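Local atomic coordinates of oxidoreductase (Corynebacterium diphtheriae, PDB entry 3K1Y), a protein that probably acts as an FMN-dependent oxidoreductase of the NADPH-dependent FMN reductase kind. Residues Thr154-Ala159 with Ala176-Glu181; Met119-Ala124 with Met147-Val152; Asp62-Met67 with Thr101-Met106. All blocks are in the same frame, centred on the assembly; numbering follows the deposited sequence.

Interaction 1 (Thr154-Ala159 with Ala176-Glu181); sequences TGVFAA and ARAAGE
Thr154 and Glu181 meet through hydrogen bonds, their side chains crossing at about a right angle where strand 150-159 runs beside helix 165-188. The carboxylate of Glu181 grips Thr154 twice. OE1 accepts a hydrogen bond from the backbone N of Thr154 at 3.0 Å through its syn lone pair, with an N-H...O angle of 155°. OE2 accepts one from the hydroxyl OG1 of Thr154, also on the syn side but 21° out of the carboxylate plane; the modelled 2.5 Å is short, and its exact length carries little weight at this resolution. This pairing depends on the torsion of the threonine (chi1 -52°), which holds OG1 beside its own backbone N, placing both donors within reach of one carboxylate.

Water forms the second kind of link. One molecule donates to Thr154 OG1 at 2.9 Å and accepts from Arg177 NH1, lying at the edge of the guanidinium and in its plane. Beside this polar group the methyl CB of Ala178 packs against the carbonyl Thr154 O at 3.5 Å and makes an apolar contact with Val156 CG2 at 3.9 Å. Ile30, Ile34 and Phe171 pack around Val156 from helices 26-44 and 165-188.

The chemistry implies a partly exposed carboxylate gripped by two donors from one residue. Those bonds limit its rotation and probably help Glu181 to remain ionised.

Interaction 2 (Met119-Ala124 with Met147-Val152); sequences MPTIIA and MRAVVV
Ile123 and Val151 cross at about a right angle, and the pair illustrates how branched side chains mesh across parallel strands. Ile123 has CG1 in the crowded position between its backbone N and carbonyl carbon (chi1 53°). Its CG1, CG2 and CD1 thereby gather round a single methyl, Val151 CG1, the nearest being CG1 at 3.9 Å.

Ile122 and Val152 meet more obliquely. The isoleucine CB points away from the partner strand, but CG1 lies beside the backbone N and comes within 3.4 Å of Val152 CG2, a close fit.

Thr121 points to the same face of the sheet as Val151. Its hydroxyl turns back along its own strand, and OG1 donates to Met119 O at 2.9 Å from above the carbonyl plane, 57° out of it. The methyl of Ala149 packs beside this bond, 3.6 Å from Met119 O.

Between the side chains, Thr121 forms the backbone core of the pairing: its N donates to Val150 O and its O accepts a bond from Val152 N, both at 2.8 Å. Met119 O receives a further, weak bond from Val150 N. One step on, a water molecule takes over, accepting from Ile123 N and donating to Val152 O, each at 3.0 Å.

Helix 135-146 connects the strands and ends in a Schellman motif with Arg148 as its C-prime residue; its Leu144 packs on Thr121, Ala149 and Val151. Strand, helix and neighbouring parallel strand make a beta-alpha-beta crossover, here the last such unit of a five-stranded sheet with the 2-1-3-4-5 order of the flavodoxin-like fold.

Interaction 3 (Asp62-Met67 with Thr101-Met106); sequences DLMTAM and TGLFKM
Met106 keeps its first two side-chain torsions extended (chi1 -168°, chi2 172°) and thus reaches from helix 102-110 to Met64 and Met67, before a bend at chi3 (-78°) turns its methyl aside. All three are selenomethionines, and the selenium of Met106 does most of the touching: SE lies 3.6 Å from Met64 CG and 3.9 Å from Met67 CG. Met64 crosses Met106 at about a right angle, whereas Met67, folded at both chi2 and chi3, approaches obliquely with its own SE 4.2 Å from Met106 CG. Met64 and Met67 are poorly ordered, and their finer geometry deserves caution.

The contact joins the end of the short helix 60-63 to the first turns of helix 102-110, which follows strand 88-94 of the flavodoxin-like sheet; Thr101 occupies the N-cap position. In the assembly it also lies at a subunit interface, with Met64 packing on Met64, and Met106 on Met106, of the third subunit.

Two leucines continue the apolar patch. Leu63 CD2 meets Leu103 CD1 methyl to methyl at 3.6 Å, the two side chains again near perpendicular, and the same Leu103 methyl is 4.3 Å from Met64 CE. Phe107 covers Leu63 from the following turn of helix 102-110, and Leu56 packs on Leu103. Met67 of the third subunit also packs on Leu103.

Interactions 1 and 2 share strand 150-159 and touch directly, with centres about 12 Å apart. Val156 N lies 3.0 Å from Ile123 O, a probable hydrogen bond that resumes the strand pairing, while Glu181 OE1 packs 3.3 Å from Val152 CB. Interaction 3 stands apart: its centre is about 20 Å from that of interaction 2 and about 26 Å from that of interaction 1, on the opposite side of the chain's centre from the latter. In flavodoxin-like proteins FMN usually binds at the carboxyl ends of the strands. Interaction 2 sits at the starts of two strands, probably remote from that site, whereas interaction 3 includes the helix start beyond strand 88-94.

Interaction 1 (Thr154-Ala159 with Ala176-Glu181)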
loop_
_atom_site.group_PDB
_atom_site.type_symbol
_atom_site.label_atom_id
_atom_site.label_comp_id
_atom_site.label_asym_id
_atom_site.label_seq_id
_atom_site.Cartn_x
_atom_site.Cartn_y
_atom_site.Cartn_z
ATOM N N THR A 154 -1.286 5.662 -16.580
ATOM C CA THR A 154 -2.517 6.361 -16.259
ATOM C C THR A 154 -3.644 5.484 -15.748
ATOM O O THR A 154 -4.315 4.795 -16.527
ATOM C CB THR A 154 -3.030 7.146 -17.471
ATOM O OG1 THR A 154 -1.972 7.964 -17.986
ATOM C CG2 THR A 154 -4.199 8.023 -17.079
ATOM N N GLY A 155 -3.849 5.522 -14.432
ATOM C CA GLY A 155 -4.923 4.762 -13.828
ATOM C C GLY A 155 -6.157 5.626 -13.955
ATOM O O GLY A 155 -6.046 6.842 -14.033
ATOM N N VAL A 156 -7.334 5.013 -13.979
ATOM C CA VAL A 156 -8.567 5.768 -14.113
ATOM C C VAL A 156 -9.502 5.599 -12.923
ATOM O O VAL A 156 -10.151 4.562 -12.783
ATOM C CB VAL A 156 -9.325 5.346 -15.382
ATOM C CG1 VAL A 156 -10.569 6.193 -15.556
ATOM C CG2 VAL A 156 -8.424 5.477 -16.584
ATOM N N PHE A 157 -9.576 6.614 -12.070
ATOM C CA PHE A 157 -10.476 6.557 -10.927
ATOM C C PHE A 157 -11.625 7.536 -11.141
ATOM O O PHE A 157 -11.439 8.748 -11.110
ATOM C CB PHE A 157 -9.769 6.912 -9.621
ATOM C CG PHE A 157 -10.607 6.644 -8.404
ATOM C CD1 PHE A 157 -10.647 5.372 -7.840
ATOM C CD2 PHE A 157 -11.398 7.651 -7.850
ATOM C CE1 PHE A 157 -11.466 5.094 -6.736
ATOM C CE2 PHE A 157 -12.221 7.394 -6.748
ATOM C CZ PHE A 157 -12.256 6.107 -6.188
ATOM N N ALA A 158 -12.819 7.000 -11.351
ATOM C CA ALA A 158 -13.987 7.829 -11.575
ATOM C C ALA A 158 -14.787 8.092 -10.310
ATOM O O ALA A 158 -15.340 7.176 -9.700
ATOM C CB ALA A 158 -14.886 7.193 -12.630
ATOM N N ALA A 159 -14.828 9.359 -9.918
ATOM C CA ALA A 159 -15.601 9.792 -8.761
ATOM C C ALA A 159 -16.831 10.400 -9.418
ATOM O O ALA A 159 -16.736 11.428 -10.075
ATOM C CB ALA A 159 -14.834 10.837 -7.989
ATOM N N ALA A 176 -8.781 9.340 -22.281
ATOM C CA ALA A 176 -8.125 9.275 -23.581
ATOM C C ALA A 176 -6.633 8.973 -23.418
ATOM O O ALA A 176 -6.084 8.146 -24.153
ATOM C CB ALA A 176 -8.318 10.587 -24.337
ATOM N N ARG A 177 -5.977 9.626 -22.457
ATOM C CA ARG A 177 -4.551 9.380 -22.239
ATOM C C ARG A 177 -4.296 7.904 -21.947
ATOM O O ARG A 177 -3.435 7.285 -22.571
ATOM C CB ARG A 177 -4.010 10.233 -21.089
ATOM C CG ARG A 177 -2.521 10.011 -20.832
ATOM C CD ARG A 177 -2.009 10.881 -19.701
ATOM N NE ARG A 177 -2.289 12.288 -19.956
ATOM C CZ ARG A 177 -2.057 13.272 -19.097
ATOM N NH1 ARG A 177 -1.533 13.010 -17.905
ATOM N NH2 ARG A 177 -2.356 14.520 -19.432
ATOM N N ALA A 178 -5.040 7.345 -20.993
ATOM C CA ALA A 178 -4.902 5.927 -20.659
ATOM C C ALA A 178 -5.223 5.107 -21.911
ATOM O O ALA A 178 -4.535 4.138 -22.236
ATOM C CB ALA A 178 -5.856 5.554 -19.545
ATOM N N ALA A 179 -6.273 5.506 -22.613
ATOM C CA ALA A 179 -6.664 4.821 -23.841
ATOM C C ALA A 179 -5.506 4.835 -24.849
ATOM O O ALA A 179 -5.176 3.807 -25.447
ATOM C CB ALA A 179 -7.890 5.494 -24.443
ATOM N N GLY A 180 -4.894 6.003 -25.026
ATOM C CA GLY A 180 -3.788 6.127 -25.952
ATOM C C GLY A 180 -2.613 5.275 -25.521
ATOM O O GLY A 180 -1.998 4.583 -26.339
ATOM N N GLU A 181 -2.293 5.321 -24.232
ATOM C CA GLU A 181 -1.181 4.536 -23.709
ATOM C C GLU A 181 -1.413 3.062 -24.019
ATOM O O GLU A 181 -0.533 2.377 -24.546
ATOM C CB GLU A 181 -1.048 4.737 -22.194
ATOM C CG GLU A 181 -0.239 5.959 -21.782
ATOM C CD GLU A 181 -0.522 6.393 -20.343
ATOM O OE1 GLU A 181 -0.588 5.518 -19.450
ATOM O OE2 GLU A 181 -0.673 7.615 -20.104
HETATM O O HOH W 1 -1.108 10.388 -16.689
#

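Interaction 2 (Met119-Ala124 with Met147-Val152)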
loop_
_atom_site.group_PDB
_atom_site.type_symbol
_atom_site.label_atom_id
_atom_site.label_comp_id
_atom_site.label_asym_id
_atom_site.label_seq_id
_atom_site.Cartn_x
_atom_site.Cartn_y
_atom_site.Cartn_z
HETATM N N MSE A 119 0.726 -8.661 -20.446
HETATM C CA MSE A 119 -0.526 -8.043 -20.875
HETATM C C MSE A 119 -0.669 -6.527 -20.655
HETATM O O MSE A 119 -0.736 -6.064 -19.514
HETATM C CB MSE A 119 -1.694 -8.754 -20.182
HETATM C CG MSE A 119 -3.075 -8.245 -20.554
HETATM SE SE MSE A 119 -3.505 -8.626 -22.400
HETATM C CE MSE A 119 -3.849 -10.524 -22.269
ATOM N N PRO A 120 -0.714 -5.737 -21.750
ATOM C CA PRO A 120 -0.867 -4.281 -21.602
ATOM C C PRO A 120 -2.185 -4.125 -20.851
ATOM O O PRO A 120 -3.156 -4.803 -21.193
ATOM C CB PRO A 120 -0.934 -3.790 -23.045
ATOM C CG PRO A 120 -0.064 -4.803 -23.781
ATOM C CD PRO A 120 -0.503 -6.113 -23.164
ATOM N N THR A 121 -2.217 -3.248 -19.843
ATOM C CA THR A 121 -3.392 -3.096 -18.984
ATOM C C THR A 121 -3.667 -1.716 -18.370
ATOM O O THR A 121 -2.752 -1.046 -17.879
ATOM C CB THR A 121 -3.288 -4.077 -17.779
ATOM O OG1 THR A 121 -3.240 -5.425 -18.253
ATOM C CG2 THR A 121 -4.474 -3.914 -16.829
ATOM N N ILE A 122 -4.939 -1.319 -18.376
ATOM C CA ILE A 122 -5.369 -0.070 -17.748
ATOM C C ILE A 122 -6.164 -0.487 -16.511
ATOM O O ILE A 122 -7.092 -1.301 -16.609
ATOM C CB ILE A 122 -6.347 0.748 -18.619
ATOM C CG1 ILE A 122 -5.599 1.533 -19.694
ATOM C CG2 ILE A 122 -7.157 1.701 -17.725
ATOM C CD1 ILE A 122 -6.524 2.246 -20.655
ATOM N N ILE A 123 -5.806 0.055 -15.355
ATOM C CA ILE A 123 -6.538 -0.272 -14.138
ATOM C C ILE A 123 -7.513 0.870 -13.826
ATOM O O ILE A 123 -7.190 2.048 -14.002
ATOM C CB ILE A 123 -5.573 -0.527 -12.958
ATOM C CG1 ILE A 123 -4.604 0.639 -12.798
ATOM C CG2 ILE A 123 -4.792 -1.829 -13.204
ATOM C CD1 ILE A 123 -3.706 0.501 -11.592
ATOM N N ALA A 124 -8.719 0.521 -13.402
ATOM C CA ALA A 124 -9.720 1.529 -13.105
ATOM C C ALA A 124 -10.671 1.170 -11.958
ATOM O O ALA A 124 -10.972 -0.005 -11.708
ATOM C CB ALA A 124 -10.520 1.841 -14.374
HETATM N N MSE A 147 1.287 -10.217 -11.337
HETATM C CA MSE A 147 1.053 -11.193 -12.388
HETATM C C MSE A 147 1.836 -10.848 -13.640
HETATM O O MSE A 147 1.664 -11.462 -14.693
HETATM C CB MSE A 147 -0.433 -11.308 -12.689
HETATM C CG MSE A 147 -1.150 -12.125 -11.644
HETATM SE SE MSE A 147 -3.017 -12.300 -11.959
HETATM C CE MSE A 147 -3.567 -10.630 -11.176
ATOM N N ARG A 148 2.706 -9.857 -13.498
ATOM C CA ARG A 148 3.564 -9.403 -14.575
ATOM C C ARG A 148 2.851 -8.740 -15.744
ATOM O O ARG A 148 3.354 -8.739 -16.869
ATOM C CB ARG A 148 4.439 -10.562 -15.060
ATOM C CG ARG A 148 5.354 -11.123 -13.979
ATOM C CD ARG A 148 6.093 -12.344 -14.479
ATOM N NE ARG A 148 6.940 -12.035 -15.628
ATOM C CZ ARG A 148 7.510 -12.953 -16.399
ATOM N NH1 ARG A 148 7.318 -14.237 -16.138
ATOM N NH2 ARG A 148 8.262 -12.591 -17.430
ATOM N N ALA A 149 1.677 -8.179 -15.480
ATOM C CA ALA A 149 0.946 -7.450 -16.512
ATOM C C ALA A 149 1.642 -6.085 -16.619
ATOM O O ALA A 149 2.139 -5.563 -15.617
ATOM C CB ALA A 149 -0.499 -7.253 -16.090
ATOM N N VAL A 150 1.720 -5.505 -17.811
ATOM C CA VAL A 150 2.348 -4.193 -17.897
ATOM C C VAL A 150 1.204 -3.192 -17.790
ATOM O O VAL A 150 0.376 -3.073 -18.693
ATOM C CB VAL A 150 3.206 -4.003 -19.230
ATOM C CG1 VAL A 150 3.367 -5.329 -19.954
ATOM C CG2 VAL A 150 2.610 -2.940 -20.134
ATOM N N VAL A 151 1.145 -2.501 -16.653
ATOM C CA VAL A 151 0.086 -1.522 -16.398
ATOM C C VAL A 151 0.441 -0.113 -16.858
ATOM O O VAL A 151 1.428 0.474 -16.391
ATOM C CB VAL A 151 -0.263 -1.470 -14.893
ATOM C CG1 VAL A 151 -1.302 -0.389 -14.631
ATOM C CG2 VAL A 151 -0.794 -2.820 -14.443
ATOM N N VAL A 152 -0.367 0.440 -17.761
ATOM C CA VAL A 152 -0.084 1.781 -18.247
ATOM C C VAL A 152 -0.140 2.758 -17.084
ATOM O O VAL A 152 -0.986 2.637 -16.188
ATOM C CB VAL A 152 -1.054 2.218 -19.363
ATOM C CG1 VAL A 152 -1.066 1.166 -20.455
ATOM C CG2 VAL A 152 -2.447 2.477 -18.813
HETATM O O HOH W 2 -3.902 2.199 -16.064
#

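Interaction 3 (Asp62-Met67 with Thr101-Met106)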
loop_
_atom_site.group_PDB
_atom_site.type_symbol
_atom_site.label_atom_id
_atom_site.label_comp_id
_atom_site.label_asym_id
_atom_site.label_seq_id
_atom_site.Cartn_x
_atom_site.Cartn_y
_atom_site.Cartn_z
ATOM N N ASP A 62 -20.256 -19.675 -11.858
ATOM C CA ASP A 62 -19.093 -20.306 -12.485
ATOM C C ASP A 62 -17.848 -20.021 -11.653
ATOM O O ASP A 62 -16.932 -20.846 -11.558
ATOM C CB ASP A 62 -18.878 -19.765 -13.902
ATOM C CG ASP A 62 -20.167 -19.678 -14.696
ATOM O OD1 ASP A 62 -21.039 -18.867 -14.315
ATOM O OD2 ASP A 62 -20.307 -20.418 -15.697
ATOM N N LEU A 63 -17.824 -18.839 -11.050
ATOM C CA LEU A 63 -16.702 -18.422 -10.234
ATOM C C LEU A 63 -16.655 -19.208 -8.932
ATOM O O LEU A 63 -15.633 -19.810 -8.600
ATOM C CB LEU A 63 -16.803 -16.924 -9.945
ATOM C CG LEU A 63 -15.606 -16.048 -10.323
ATOM C CD1 LEU A 63 -15.065 -16.442 -11.684
ATOM C CD2 LEU A 63 -16.040 -14.594 -10.321
HETATM N N MSE A 64 -17.757 -19.213 -8.196
HETATM C CA MSE A 64 -17.771 -19.931 -6.940
HETATM C C MSE A 64 -17.935 -21.441 -7.085
HETATM O O MSE A 64 -18.202 -22.142 -6.111
HETATM C CB MSE A 64 -18.804 -19.306 -5.995
HETATM C CG MSE A 64 -18.194 -18.122 -5.210
HETATM SE SE MSE A 64 -19.323 -16.969 -4.382
HETATM C CE MSE A 64 -19.230 -15.564 -5.448
ATOM N N THR A 65 -17.774 -21.933 -8.314
ATOM C CA THR A 65 -17.802 -23.372 -8.582
ATOM C C THR A 65 -16.327 -23.711 -8.740
ATOM O O THR A 65 -15.889 -24.811 -8.409
ATOM C CB THR A 65 -18.545 -23.748 -9.879
ATOM O OG1 THR A 65 -19.944 -23.868 -9.605
ATOM C CG2 THR A 65 -18.054 -25.090 -10.419
ATOM N N ALA A 66 -15.566 -22.744 -9.245
ATOM C CA ALA A 66 -14.132 -22.911 -9.408
ATOM C C ALA A 66 -13.483 -22.733 -8.027
ATOM O O ALA A 66 -12.276 -22.924 -7.863
ATOM C CB ALA A 66 -13.589 -21.882 -10.383
HETATM N N MSE A 67 -14.293 -22.357 -7.039
HETATM C CA MSE A 67 -13.810 -22.175 -5.671
HETATM C C MSE A 67 -13.923 -23.494 -4.919
HETATM O O MSE A 67 -12.946 -24.002 -4.372
HETATM C CB MSE A 67 -14.637 -21.112 -4.939
HETATM C CG MSE A 67 -14.208 -19.678 -5.197
HETATM SE SE MSE A 67 -12.408 -19.316 -4.581
HETATM C CE MSE A 67 -12.752 -19.295 -2.679
ATOM N N THR A 101 -13.090 -5.124 -4.941
ATOM C CA THR A 101 -14.092 -6.070 -4.457
ATOM C C THR A 101 -13.568 -7.492 -4.281
ATOM O O THR A 101 -12.661 -7.926 -4.992
ATOM C CB THR A 101 -15.304 -6.114 -5.411
ATOM O OG1 THR A 101 -15.915 -4.820 -5.479
ATOM C CG2 THR A 101 -16.319 -7.093 -4.915
ATOM N N GLY A 102 -14.146 -8.214 -3.328
ATOM C CA GLY A 102 -13.735 -9.584 -3.110
ATOM C C GLY A 102 -14.007 -10.370 -4.381
ATOM O O GLY A 102 -13.204 -11.218 -4.776
ATOM N N LEU A 103 -15.132 -10.073 -5.031
ATOM C CA LEU A 103 -15.511 -10.760 -6.263
ATOM C C LEU A 103 -14.494 -10.473 -7.372
ATOM O O LEU A 103 -14.142 -11.354 -8.161
ATOM C CB LEU A 103 -16.909 -10.327 -6.706
ATOM C CG LEU A 103 -17.434 -10.926 -8.021
ATOM C CD1 LEU A 103 -17.637 -12.429 -7.861
ATOM C CD2 LEU A 103 -18.751 -10.236 -8.411
ATOM N N PHE A 104 -14.035 -9.229 -7.429
ATOM C CA PHE A 104 -13.042 -8.827 -8.404
ATOM C C PHE A 104 -11.806 -9.667 -8.103
ATOM O O PHE A 104 -11.210 -10.269 -9.001
ATOM C CB PHE A 104 -12.733 -7.337 -8.218
ATOM C CG PHE A 104 -11.607 -6.818 -9.079
ATOM C CD1 PHE A 104 -11.858 -6.332 -10.357
ATOM C CD2 PHE A 104 -10.301 -6.751 -8.577
ATOM C CE1 PHE A 104 -10.831 -5.777 -11.130
ATOM C CE2 PHE A 104 -9.269 -6.203 -9.335
ATOM C CZ PHE A 104 -9.536 -5.708 -10.619
ATOM N N LYS A 105 -11.437 -9.717 -6.827
ATOM C CA LYS A 105 -10.255 -10.466 -6.414
ATOM C C LYS A 105 -10.387 -11.951 -6.725
ATOM O O LYS A 105 -9.430 -12.591 -7.174
ATOM C CB LYS A 105 -9.994 -10.278 -4.914
ATOM C CG LYS A 105 -8.714 -10.957 -4.403
ATOM C CD LYS A 105 -7.489 -10.497 -5.205
ATOM C CE LYS A 105 -6.184 -10.730 -4.447
ATOM N NZ LYS A 105 -5.948 -12.147 -4.051
HETATM N N MSE A 106 -11.572 -12.495 -6.490
HETATM C CA MSE A 106 -11.802 -13.904 -6.732
HETATM C C MSE A 106 -11.446 -14.297 -8.156
HETATM O O MSE A 106 -10.736 -15.277 -8.375
HETATM C CB MSE A 106 -13.257 -14.246 -6.448
HETATM C CG MSE A 106 -13.534 -15.730 -6.388
HETATM SE SE MSE A 106 -15.323 -16.027 -5.767
HETATM C CE MSE A 106 -15.034 -15.708 -3.869
#